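Local coordinates for synaptic vesicle membrane protein VAT-1 homolog-like (Homo sapiens, PDB 4A27) that probably works as an oxidoreductase, being a member of the quinone oxidoreductase branch of the zinc-containing alcohol dehydrogenase family, at residues Gly13-Leu18 with Glu324-Ile329; Ser145-Ser150 with Ala195-Glu200; Ala160-Thr165 with Glu298-Leu303; Gly302-Asn305 with Lys310-Val313; Glu320-Ala325 with Leu338-Glu343. All coordinates share one frame; numbering follows the deposited sequence.

Interaction 1 of 5, residues Gly13-Leu18 with Glu324-Ile329; sequences GGLNKL and EAMQRI
Leu15 and Met326 carry the tight half of this contact, which illustrates how a short loop can be seated on a helix by very few side chains. The two side chains slide past one another in opposite directions, bringing Leu15 CD2 to 3.7 Å from Met326 CB. Leu18 adds a second touch, meeting the thioether tip to tip with Leu18 CD1 3.6 Å from Met326 SD. Met326 sets out with its CG beside the backbone N (chi1 -84°) and then runs extended, which carries the sulfur beyond the helix surface to Leu18. It is buried there, with Asp46 and Leu47 of helix 44-51 and Leu42 of strand 32-42 packed against it. The loop joins the antiparallel strands 4-9 and 18-23, a two-stranded hairpin, while helix 322-330 belongs to the beta-alpha-beta unit at the end of the chain, so the N- and C-terminal parts of the protein meet here. A single 3-10 turn holds the two leucines on the same side, Leu18 N bonding to Leu15 O at 3.1 Å. The other half has a single close touch and lies nearer solvent, Gln327 being partly exposed. Leu15 CD1 lies 3.3 Å from Gln327 OE1, a methyl against an amide oxygen with the side chains crossing at about a right angle. Gln327 NE2 bonds instead to Asp331, just past the end of the helix.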
# COMPACT_ATOMS: atom_id res chain seq x y z
N GLY A 13 -4.82 -4.85 36.09
CA GLY A 13 -5.13 -6.18 36.60
C GLY A 13 -6.31 -6.77 35.84
O GLY A 13 -6.56 -6.41 34.69
N GLY A 14 -7.04 -7.69 36.48
CA GLY A 14 -8.20 -8.33 35.85
C GLY A 14 -9.49 -7.55 36.02
O GLY A 14 -9.48 -6.38 36.46
N LEU A 15 -10.60 -8.21 35.70
CA LEU A 15 -11.92 -7.56 35.68
C LEU A 15 -12.25 -6.79 36.96
O LEU A 15 -12.86 -5.72 36.90
CB LEU A 15 -13.02 -8.60 35.40
CG LEU A 15 -13.07 -9.17 33.97
CD1 LEU A 15 -14.04 -10.38 33.87
CD2 LEU A 15 -13.45 -8.09 32.91
N ASN A 16 -11.79 -7.34 38.09
CA ASN A 16 -12.15 -6.83 39.42
C ASN A 16 -11.56 -5.47 39.79
O ASN A 16 -11.85 -4.94 40.87
CB ASN A 16 -11.74 -7.86 40.49
N LYS A 17 -10.73 -4.92 38.92
CA LYS A 17 -10.19 -3.58 39.10
C LYS A 17 -11.13 -2.48 38.58
O LYS A 17 -10.84 -1.29 38.78
CB LYS A 17 -8.84 -3.47 38.40
CG LYS A 17 -7.79 -4.45 38.89
CD LYS A 17 -7.19 -3.99 40.20
CE LYS A 17 -6.06 -4.90 40.65
NZ LYS A 17 -5.37 -4.36 41.84
N LEU A 18 -12.21 -2.86 37.89
CA LEU A 18 -13.22 -1.91 37.38
C LEU A 18 -14.38 -1.70 38.36
O LEU A 18 -14.99 -2.64 38.87
CB LEU A 18 -13.79 -2.37 36.02
CG LEU A 18 -12.93 -2.30 34.75
CD1 LEU A 18 -13.53 -3.13 33.64
CD2 LEU A 18 -12.67 -0.84 34.27
N GLU A 324 -18.91 -7.97 32.62
CA GLU A 324 -19.51 -9.06 31.83
C GLU A 324 -19.37 -8.82 30.30
O GLU A 324 -19.16 -9.76 29.54
CB GLU A 324 -20.97 -9.26 32.21
CG GLU A 324 -21.60 -10.50 31.60
CD GLU A 324 -23.07 -10.74 32.02
OE1 GLU A 324 -23.59 -10.11 33.00
OE2 GLU A 324 -23.71 -11.58 31.34
N ALA A 325 -19.46 -7.57 29.87
CA ALA A 325 -19.28 -7.28 28.46
C ALA A 325 -17.83 -7.58 28.03
O ALA A 325 -17.60 -8.14 26.96
CB ALA A 325 -19.63 -5.86 28.17
N MET A 326 -16.86 -7.13 28.83
CA MET A 326 -15.45 -7.40 28.54
C MET A 326 -15.15 -8.87 28.45
O MET A 326 -14.40 -9.31 27.58
CB MET A 326 -14.56 -6.80 29.61
CG MET A 326 -14.27 -5.35 29.33
SD MET A 326 -12.99 -4.74 30.41
CE MET A 326 -12.38 -3.36 29.48
N GLN A 327 -15.78 -9.63 29.34
CA GLN A 327 -15.60 -11.07 29.35
C GLN A 327 -16.08 -11.63 28.04
O GLN A 327 -15.42 -12.49 27.44
CB GLN A 327 -16.40 -11.69 30.48
CG GLN A 327 -16.26 -13.19 30.59
CD GLN A 327 -14.84 -13.60 31.02
OE1 GLN A 327 -14.34 -13.13 32.04
NE2 GLN A 327 -14.18 -14.45 30.21
N ARG A 328 -17.22 -11.15 27.57
CA ARG A 328 -17.75 -11.64 26.29
C ARG A 328 -16.82 -11.35 25.10
O ARG A 328 -16.67 -12.18 24.21
CB ARG A 328 -19.15 -11.06 26.07
CG ARG A 328 -19.89 -11.54 24.80
CD ARG A 328 -21.26 -10.87 24.81
NE ARG A 328 -22.03 -11.03 23.57
CZ ARG A 328 -23.07 -11.87 23.42
NH1 ARG A 328 -23.45 -12.68 24.41
NH2 ARG A 328 -23.71 -11.90 22.26
N ILE A 329 -16.21 -10.17 25.08
CA ILE A 329 -15.25 -9.83 24.02
C ILE A 329 -14.00 -10.73 24.13
O ILE A 329 -13.50 -11.22 23.12
CB ILE A 329 -14.77 -8.37 24.11
CG1 ILE A 329 -15.91 -7.42 23.77
CG2 ILE A 329 -13.62 -8.12 23.14
CD1 ILE A 329 -15.58 -5.98 24.06

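Interaction 2 of 5, residues Ser145-Ser150 with Ala195-Glu200; sequences SVLVHS and ADYVQE
His149 holds its CG beside the backbone N, whereas Tyr197 places its own between the backbone N and the carbonyl carbon (chi1 59°), and from these starting points the two side chains cross at about a right angle. The imidazole turns an edge toward the phenol face in an offset edge-to-face pair, with ring centroids 5.5 Å apart and planes at 76°. That same edge gives a weak hydrogen bond from His149 NE2 to Tyr197 OH, 3.3 Å long and bent to 149°, the hydroxyl lying near the imidazole plane. Leu147 fills in against the imidazole: its CG lies 4.2 Å from the plane, over one face toward the rim, and Leu147 CD2 comes within 4.3 Å of Tyr197 CE1. Thr174 of strand 170-175 touches both side chains. An alanine in place of His149 removes the N-H and the ring edge, which would probably leave Tyr197 without this weak bond and freer to turn. His149 directly follows strand 145-148, and Tyr197 opens the helix after the edge strand 189-192. The contact thus ties the first strand to a peripheral helix of a six-stranded parallel sheet, the Rossmann-type nucleotide-binding fold of this dehydrogenase family.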
# COMPACT_ATOMS: atom_id res chain seq x y z
N SER A 145 -9.98 -9.34 -4.30
CA SER A 145 -10.45 -10.20 -3.28
C SER A 145 -9.76 -9.90 -1.95
O SER A 145 -8.61 -9.44 -1.90
CB SER A 145 -10.26 -11.66 -3.73
OG SER A 145 -8.95 -12.10 -3.44
N VAL A 146 -10.51 -10.12 -0.87
CA VAL A 146 -10.12 -9.74 0.47
C VAL A 146 -10.35 -10.91 1.42
O VAL A 146 -11.40 -11.55 1.39
CB VAL A 146 -10.96 -8.56 0.99
CG1 VAL A 146 -10.45 -8.17 2.39
CG2 VAL A 146 -10.91 -7.37 0.01
N LEU A 147 -9.37 -11.15 2.29
CA LEU A 147 -9.55 -12.06 3.38
C LEU A 147 -9.67 -11.29 4.67
O LEU A 147 -8.74 -10.57 5.05
CB LEU A 147 -8.37 -13.06 3.50
CG LEU A 147 -8.42 -14.06 4.69
CD1 LEU A 147 -9.72 -14.86 4.70
CD2 LEU A 147 -7.26 -15.06 4.66
N VAL A 148 -10.79 -11.51 5.35
CA VAL A 148 -11.07 -10.88 6.62
C VAL A 148 -11.14 -11.91 7.74
O VAL A 148 -12.06 -12.72 7.77
CB VAL A 148 -12.44 -10.16 6.57
CG1 VAL A 148 -12.48 -9.08 7.64
CG2 VAL A 148 -12.61 -9.57 5.18
N HIS A 149 -10.20 -11.84 8.66
CA HIS A 149 -10.21 -12.68 9.86
C HIS A 149 -11.23 -12.15 10.87
O HIS A 149 -11.48 -10.97 10.90
CB HIS A 149 -8.79 -12.73 10.44
CG HIS A 149 -7.88 -13.67 9.69
ND1 HIS A 149 -6.85 -13.23 8.90
CD2 HIS A 149 -7.90 -15.02 9.59
CE1 HIS A 149 -6.24 -14.28 8.36
NE2 HIS A 149 -6.86 -15.37 8.76
N SER A 150 -11.83 -13.03 11.67
CA SER A 150 -12.84 -12.62 12.67
C SER A 150 -13.95 -11.83 11.97
O SER A 150 -14.28 -10.69 12.35
CB SER A 150 -12.19 -11.79 13.79
N ALA A 195 -10.31 -24.60 11.19
CA ALA A 195 -10.01 -25.53 10.11
C ALA A 195 -8.72 -25.05 9.45
O ALA A 195 -7.98 -24.27 10.05
CB ALA A 195 -11.15 -25.56 9.12
N ASP A 196 -8.43 -25.51 8.23
CA ASP A 196 -7.32 -24.95 7.45
C ASP A 196 -7.84 -24.27 6.19
O ASP A 196 -7.71 -24.75 5.06
CB ASP A 196 -6.23 -25.98 7.16
CG ASP A 196 -5.14 -25.99 8.22
OD1 ASP A 196 -4.99 -24.98 8.94
OD2 ASP A 196 -4.42 -27.00 8.33
N TYR A 197 -8.47 -23.14 6.44
CA TYR A 197 -9.02 -22.24 5.44
C TYR A 197 -8.05 -21.90 4.30
O TYR A 197 -8.49 -21.69 3.16
CB TYR A 197 -9.51 -20.94 6.13
CG TYR A 197 -8.41 -20.21 6.89
CD1 TYR A 197 -7.56 -19.31 6.24
CD2 TYR A 197 -8.20 -20.44 8.24
CE1 TYR A 197 -6.54 -18.67 6.91
CE2 TYR A 197 -7.17 -19.79 8.93
CZ TYR A 197 -6.35 -18.91 8.26
OH TYR A 197 -5.34 -18.26 8.92
N VAL A 198 -6.75 -21.84 4.59
CA VAL A 198 -5.75 -21.53 3.55
C VAL A 198 -6.00 -22.38 2.30
O VAL A 198 -6.09 -21.85 1.19
CB VAL A 198 -4.30 -21.75 4.06
CG1 VAL A 198 -3.28 -21.65 2.90
CG2 VAL A 198 -3.97 -20.77 5.18
N GLN A 199 -6.13 -23.69 2.50
CA GLN A 199 -6.46 -24.60 1.41
C GLN A 199 -7.85 -24.29 0.84
O GLN A 199 -8.01 -24.20 -0.39
CB GLN A 199 -6.41 -26.05 1.90
CG GLN A 199 -5.07 -26.45 2.54
CD GLN A 199 -5.23 -27.16 3.89
OE1 GLN A 199 -6.33 -27.22 4.45
NE2 GLN A 199 -4.13 -27.68 4.41
N GLU A 200 -8.81 -24.07 1.73
CA GLU A 200 -10.18 -23.78 1.33
C GLU A 200 -10.27 -22.52 0.48
O GLU A 200 -10.99 -22.49 -0.52
CB GLU A 200 -11.11 -23.70 2.55

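Interaction 3 of 5, residues Ala160-Thr165 with Glu298-Leu303; sequences AQLCST and EKLIGL
Leu162 CD2 is the shared point of this helix-to-helix contact, a compact example of one methyl serving two neighbours. It lies 3.6 Å from Leu303 CD1 and 4.1 Å from Leu300 CD2, two leucines three residues apart on the facing helix, and its side chain crosses each of theirs at about a right angle. Leu162 takes its CG beside the backbone N (chi1 -72°), which swings the branch across toward that pair. At the margin of the contact, Thr165 CG2 stands 4.2 Å from Leu303 CD2. The next shell fixes the threonine. Its OG1 bonds to Leu162 O at 2.5 Å, in the carbonyl plane and on a lone pair, and the same oxygen also takes Thr165 N at 3.0 Å, so two bonds grip it. Ser164 OG repeats the pattern one residue earlier, reaching Gln161 O with the donor tilted 28° from the carbonyl plane. Further out, helix 124-137 backs both partners, Ala130 against Leu162 and Phe127 against Leu300. The apolar packing joins helix 154-163, which follows the first strand of the parallel sheet, to helix 290-305, which comes after the last strand and the short helix 280-285: helix-helix packing on the flank of the Rossmann-type fold.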
# COMPACT_ATOMS: atom_id res chain seq x y z
N ALA A 160 -16.87 -6.09 5.49
CA ALA A 160 -17.74 -6.81 4.51
C ALA A 160 -18.70 -5.85 3.87
O ALA A 160 -18.91 -5.90 2.69
CB ALA A 160 -18.51 -7.95 5.16
N GLN A 161 -19.27 -4.94 4.64
CA GLN A 161 -20.26 -4.02 4.11
C GLN A 161 -19.60 -3.04 3.14
O GLN A 161 -20.18 -2.69 2.13
CB GLN A 161 -20.91 -3.22 5.26
CG GLN A 161 -21.81 -4.08 6.12
CD GLN A 161 -22.49 -3.30 7.20
OE1 GLN A 161 -22.66 -2.09 7.08
NE2 GLN A 161 -22.95 -3.99 8.25
N LEU A 162 -18.40 -2.56 3.48
CA LEU A 162 -17.72 -1.61 2.62
C LEU A 162 -17.23 -2.26 1.32
O LEU A 162 -17.29 -1.63 0.27
CB LEU A 162 -16.55 -0.91 3.33
CG LEU A 162 -16.94 0.08 4.38
CD1 LEU A 162 -15.71 0.45 5.27
CD2 LEU A 162 -17.55 1.31 3.62
N CYS A 163 -16.75 -3.51 1.39
CA CYS A 163 -16.39 -4.24 0.16
C CYS A 163 -17.60 -4.31 -0.82
O CYS A 163 -17.42 -4.22 -2.04
CB CYS A 163 -15.92 -5.64 0.46
SG CYS A 163 -14.27 -5.70 1.24
N SER A 164 -18.81 -4.45 -0.28
CA SER A 164 -19.99 -4.56 -1.12
C SER A 164 -20.34 -3.25 -1.83
O SER A 164 -21.17 -3.26 -2.73
CB SER A 164 -21.21 -5.08 -0.32
OG SER A 164 -21.75 -4.08 0.53
N THR A 165 -19.72 -2.14 -1.43
CA THR A 165 -19.92 -0.86 -2.16
C THR A 165 -19.03 -0.74 -3.40
O THR A 165 -19.22 0.18 -4.20
CB THR A 165 -19.68 0.40 -1.26
OG1 THR A 165 -18.33 0.42 -0.77
CG2 THR A 165 -20.69 0.44 -0.07
N GLU A 298 -17.07 11.65 6.82
CA GLU A 298 -18.05 12.28 5.94
C GLU A 298 -18.48 11.33 4.85
O GLU A 298 -19.69 11.18 4.58
CB GLU A 298 -17.50 13.57 5.33
CG GLU A 298 -17.40 14.71 6.34
CD GLU A 298 -16.81 16.02 5.73
OE1 GLU A 298 -16.54 16.07 4.51
OE2 GLU A 298 -16.63 17.00 6.49
N LYS A 299 -17.53 10.63 4.24
CA LYS A 299 -17.88 9.60 3.28
C LYS A 299 -18.65 8.43 3.97
O LYS A 299 -19.63 7.94 3.43
CB LYS A 299 -16.64 9.05 2.56
CG LYS A 299 -15.88 10.10 1.71
CD LYS A 299 -14.54 9.49 1.17
CE LYS A 299 -13.45 10.52 0.86
NZ LYS A 299 -12.07 10.05 1.28
N LEU A 300 -18.21 7.96 5.14
CA LEU A 300 -19.00 6.91 5.87
C LEU A 300 -20.47 7.37 6.10
O LEU A 300 -21.40 6.59 5.92
CB LEU A 300 -18.35 6.52 7.18
CG LEU A 300 -17.03 5.78 7.06
CD1 LEU A 300 -16.33 5.65 8.38
CD2 LEU A 300 -17.29 4.31 6.44
N ILE A 301 -20.67 8.64 6.46
CA ILE A 301 -22.03 9.13 6.75
C ILE A 301 -22.87 9.20 5.47
O ILE A 301 -24.08 8.89 5.48
CB ILE A 301 -22.02 10.47 7.51
CG1 ILE A 301 -21.63 10.27 8.97
CG2 ILE A 301 -23.42 11.11 7.54
CD1 ILE A 301 -21.43 11.62 9.70
N GLY A 302 -22.22 9.59 4.36
CA GLY A 302 -22.86 9.56 3.03
C GLY A 302 -23.35 8.16 2.68
O GLY A 302 -24.49 8.00 2.32
N LEU A 303 -22.50 7.15 2.89
CA LEU A 303 -22.89 5.76 2.68
C LEU A 303 -24.03 5.33 3.62
O LEU A 303 -24.99 4.69 3.17
CB LEU A 303 -21.67 4.81 2.85
CG LEU A 303 -20.59 4.92 1.76
CD1 LEU A 303 -19.39 4.01 2.08
CD2 LEU A 303 -21.17 4.59 0.37

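Interaction 4 of 5, residues Gly302-Asn305 with Lys310-Val313; sequences GLYN and KPVV
Tyr304 and Pro311 supply the apolar part of the contact: Pro311 CD lies 4.2 Å from Tyr304 CE1, at the ring edge and near its plane, so the proline abuts the phenol instead of stacking on it. Tyr304 has its CG anti to the backbone N (chi1 178°), which carries the ring out beside the returning chain. At the far corner of the ring, Asn305 OD1 also lies in the plane, 3.5 Å from Tyr304 CD2, and Phe123 packs on Pro311. This is a helix followed by a tight return: helix 290-305 ends, four residues intervene, and the chain passes back beside its last turn before entering strand 313-317 of the beta-alpha-beta unit, with Val312 already paired by its backbone to Lys337. The polar part is indirect. The Lys310 side chain is extended as far as its last torsion, 77°, where a bend leaves Lys310 NZ 4.3 Å from Tyr304 OH, too far for a bond. Glu119, outside both segments, joins the two polar ends: its OE1 is hydrogen-bonded to Tyr304 OH, and its OE2 forms a salt bridge with Lys310 NZ. On the backbone side, Lys310 N bonds to the amide oxygen of Gln161 in helix 154-163.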
# COMPACT_ATOMS: atom_id res chain seq x y z
N GLY A 302 -22.22 9.59 4.36
CA GLY A 302 -22.86 9.56 3.03
C GLY A 302 -23.35 8.16 2.68
O GLY A 302 -24.49 8.00 2.32
N LEU A 303 -22.50 7.15 2.89
CA LEU A 303 -22.89 5.76 2.68
C LEU A 303 -24.03 5.33 3.62
O LEU A 303 -24.99 4.69 3.17
CB LEU A 303 -21.67 4.81 2.85
CG LEU A 303 -20.59 4.92 1.76
CD1 LEU A 303 -19.39 4.01 2.08
CD2 LEU A 303 -21.17 4.59 0.37
N TYR A 304 -23.93 5.67 4.91
CA TYR A 304 -25.01 5.36 5.85
C TYR A 304 -26.39 5.91 5.39
O TYR A 304 -27.42 5.23 5.45
CB TYR A 304 -24.72 5.92 7.22
CG TYR A 304 -25.82 5.67 8.21
CD1 TYR A 304 -25.87 4.49 8.95
CD2 TYR A 304 -26.81 6.63 8.43
CE1 TYR A 304 -26.86 4.26 9.87
CE2 TYR A 304 -27.82 6.40 9.37
CZ TYR A 304 -27.81 5.21 10.09
OH TYR A 304 -28.76 4.93 11.01
N ASN A 305 -26.39 7.16 4.95
CA ASN A 305 -27.61 7.84 4.44
C ASN A 305 -28.19 7.24 3.16
O ASN A 305 -29.38 7.30 2.93
CB ASN A 305 -27.33 9.32 4.25
CG ASN A 305 -27.16 10.07 5.60
OD1 ASN A 305 -27.54 9.57 6.65
ND2 ASN A 305 -26.56 11.24 5.57
N LYS A 310 -24.49 -0.05 7.74
CA LYS A 310 -25.24 -0.01 8.98
C LYS A 310 -24.49 -0.82 10.05
O LYS A 310 -24.25 -2.02 9.88
CB LYS A 310 -26.65 -0.57 8.76
CG LYS A 310 -27.52 -0.63 10.02
CD LYS A 310 -28.97 -1.01 9.68
CE LYS A 310 -29.96 -0.59 10.78
NZ LYS A 310 -30.28 0.88 10.75
N PRO A 311 -24.13 -0.18 11.15
CA PRO A 311 -23.43 -0.88 12.21
C PRO A 311 -24.25 -2.06 12.74
O PRO A 311 -25.46 -1.99 12.82
CB PRO A 311 -23.20 0.21 13.27
CG PRO A 311 -23.55 1.50 12.64
CD PRO A 311 -24.35 1.25 11.44
N VAL A 312 -23.56 -3.15 13.05
CA VAL A 312 -24.18 -4.38 13.57
C VAL A 312 -23.89 -4.34 15.05
O VAL A 312 -22.72 -4.29 15.44
CB VAL A 312 -23.53 -5.65 12.99
CG1 VAL A 312 -24.03 -6.93 13.72
CG2 VAL A 312 -23.84 -5.80 11.47
N VAL A 313 -24.94 -4.27 15.86
CA VAL A 313 -24.83 -4.14 17.31
C VAL A 313 -25.09 -5.52 17.94
O VAL A 313 -26.10 -6.13 17.72
CB VAL A 313 -25.79 -3.10 17.87
CG1 VAL A 313 -25.65 -3.02 19.40
CG2 VAL A 313 -25.52 -1.70 17.23

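Interaction 5 of 5, residues Glu320-Ala325 with Leu338-Glu343; sequences EEVKEA and LILDVE. With EDO (1,2-ethanediol), chain D.
Leu338 meets Ala325 in an unusual way, by pressing a methyl close to a backbone oxygen: Leu338 CD2 is 3.3 Å from Ala325 O, nearer than Ala325 CB, which stays 4.1 Å from the same methyl. The carbonyl is already engaged by Ile329 N, and the methyl is a packing neighbour, not a bonding partner. The second pair is conventional. Val322 CG2 touches both branches of Leu340, 3.5 Å to Leu340 CD1 and 3.9 Å to Leu340 CD2, the two side chains crossing at about a right angle. Val322 puts this methyl beside its backbone N, with CG1 anti (chi1 -175°), and it is CG2 that thereby drops onto the strand. Trp97 covers both residues, and Leu42 of strand 32-42 packs on Leu340. Ile339 points away from the helix, as strand alternation requires. Beyond the strand end, Glu343 OE2 makes a salt bridge with Lys38 and takes a weak hydrogen bond from O1 of a 1,2-ethanediol, 3.0 Å, probably a crystallisation additive. Helix 322-330 runs back nearly antiparallel to the strand it leads into, and since strands 313-317 and 337-341 run parallel and adjacent, this is the buried core of a beta-alpha-beta crossover.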
# COMPACT_ATOMS: atom_id res chain seq x y z
N GLU A 320 -23.04 -0.78 35.06
CA GLU A 320 -22.71 -1.78 36.08
C GLU A 320 -22.23 -3.09 35.47
O GLU A 320 -21.69 -3.94 36.19
CB GLU A 320 -23.93 -2.09 36.97
CG GLU A 320 -24.27 -1.07 38.06
CD GLU A 320 -25.05 0.14 37.57
OE1 GLU A 320 -25.32 0.25 36.35
OE2 GLU A 320 -25.36 1.01 38.41
N GLU A 321 -22.49 -3.30 34.18
CA GLU A 321 -22.25 -4.62 33.56
C GLU A 321 -20.99 -4.66 32.68
O GLU A 321 -20.84 -5.56 31.87
CB GLU A 321 -23.49 -5.05 32.75
CG GLU A 321 -24.74 -5.40 33.61
CD GLU A 321 -26.07 -5.41 32.84
OE1 GLU A 321 -26.17 -4.81 31.72
OE2 GLU A 321 -27.06 -5.98 33.38
N VAL A 322 -20.10 -3.69 32.85
CA VAL A 322 -18.91 -3.59 32.00
C VAL A 322 -17.97 -4.82 32.09
O VAL A 322 -17.37 -5.22 31.08
CB VAL A 322 -18.13 -2.26 32.24
CG1 VAL A 322 -16.97 -2.12 31.27
CG2 VAL A 322 -19.03 -1.10 32.05
N LYS A 323 -17.88 -5.43 33.27
CA LYS A 323 -17.07 -6.64 33.46
C LYS A 323 -17.60 -7.76 32.58
O LYS A 323 -16.85 -8.43 31.87
CB LYS A 323 -17.08 -7.09 34.93
CG LYS A 323 -16.30 -6.19 35.89
CD LYS A 323 -16.28 -6.76 37.34
N GLU A 324 -18.91 -7.97 32.62
CA GLU A 324 -19.51 -9.06 31.83
C GLU A 324 -19.37 -8.82 30.30
O GLU A 324 -19.16 -9.76 29.54
CB GLU A 324 -20.97 -9.26 32.21
CG GLU A 324 -21.60 -10.50 31.60
CD GLU A 324 -23.07 -10.74 32.02
OE1 GLU A 324 -23.59 -10.11 33.00
OE2 GLU A 324 -23.71 -11.58 31.34
N ALA A 325 -19.46 -7.57 29.87
CA ALA A 325 -19.28 -7.28 28.46
C ALA A 325 -17.83 -7.58 28.03
O ALA A 325 -17.60 -8.14 26.96
CB ALA A 325 -19.63 -5.86 28.17
N LEU A 338 -20.23 -4.37 20.95
CA LEU A 338 -20.85 -4.32 22.27
C LEU A 338 -20.90 -2.86 22.66
O LEU A 338 -19.94 -2.14 22.49
CB LEU A 338 -20.03 -5.11 23.31
CG LEU A 338 -20.02 -6.62 23.09
CD1 LEU A 338 -19.23 -6.96 21.81
CD2 LEU A 338 -19.47 -7.30 24.33
N ILE A 339 -22.03 -2.43 23.22
CA ILE A 339 -22.24 -1.06 23.56
C ILE A 339 -22.64 -0.91 25.01
O ILE A 339 -23.47 -1.65 25.50
CB ILE A 339 -23.44 -0.49 22.76
CG1 ILE A 339 -23.04 -0.38 21.30
CG2 ILE A 339 -23.85 0.86 23.35
CD1 ILE A 339 -21.75 0.42 21.11
N LEU A 340 -22.02 0.06 25.68
CA LEU A 340 -22.43 0.43 27.03
C LEU A 340 -23.53 1.47 26.87
O LEU A 340 -23.29 2.53 26.29
CB LEU A 340 -21.28 1.07 27.78
CG LEU A 340 -20.06 0.21 28.07
CD1 LEU A 340 -19.21 0.89 29.15
CD2 LEU A 340 -20.50 -1.20 28.48
N ASP A 341 -24.71 1.14 27.34
CA ASP A 341 -25.87 2.02 27.20
C ASP A 341 -26.14 2.67 28.58
O ASP A 341 -26.59 2.00 29.52
CB ASP A 341 -27.05 1.16 26.74
CG ASP A 341 -28.29 1.95 26.51
OD1 ASP A 341 -28.47 2.97 27.20
OD2 ASP A 341 -29.10 1.49 25.68
N VAL A 342 -25.84 3.96 28.71
CA VAL A 342 -25.88 4.65 30.02
C VAL A 342 -27.29 4.59 30.70
O VAL A 342 -27.37 4.46 31.91
CB VAL A 342 -25.41 6.12 29.89
CG1 VAL A 342 -25.58 6.86 31.20
CG2 VAL A 342 -23.98 6.17 29.36
N GLU A 343 -28.38 4.65 29.93
CA GLU A 343 -29.74 4.60 30.51
C GLU A 343 -30.32 3.19 30.65
O GLU A 343 -31.47 3.01 31.03
CB GLU A 343 -30.69 5.49 29.70
CG GLU A 343 -30.33 6.99 29.83
CD GLU A 343 -31.23 7.95 29.05
OE1 GLU A 343 -32.23 7.51 28.42
OE2 GLU A 343 -30.94 9.16 29.05
C1 EDO D . -29.20 10.30 31.40
O1 EDO D . -28.56 10.67 30.16
C2 EDO D . -28.19 9.87 32.47
O2 EDO D . -27.14 10.86 32.59

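How the interactions relate
The five contacts form two pairs and an outlier. Interactions 1 and 5 share helix 322-330, with centres 11 Å apart, so that helix meets the N-terminal hairpin loop with one set of residues and its own following strand with another. Interactions 3 and 4 share helix 290-305, with centres 7 Å apart, and lie across the chain's centre from interaction 1. The pairs are joined where interactions 4 and 5 touch through Val313 and Ile339. Interaction 2 sits out in the nucleotide-binding sheet and touches interaction 3 through Val146 and Cys163. In sequence, interaction 1 spans nearly the whole chain, interactions 2 and 3 interleave, and 4 and 5 follow locally. Helix 290-305 and its return loop thus lead from the Rossmann-type part to the terminal unit.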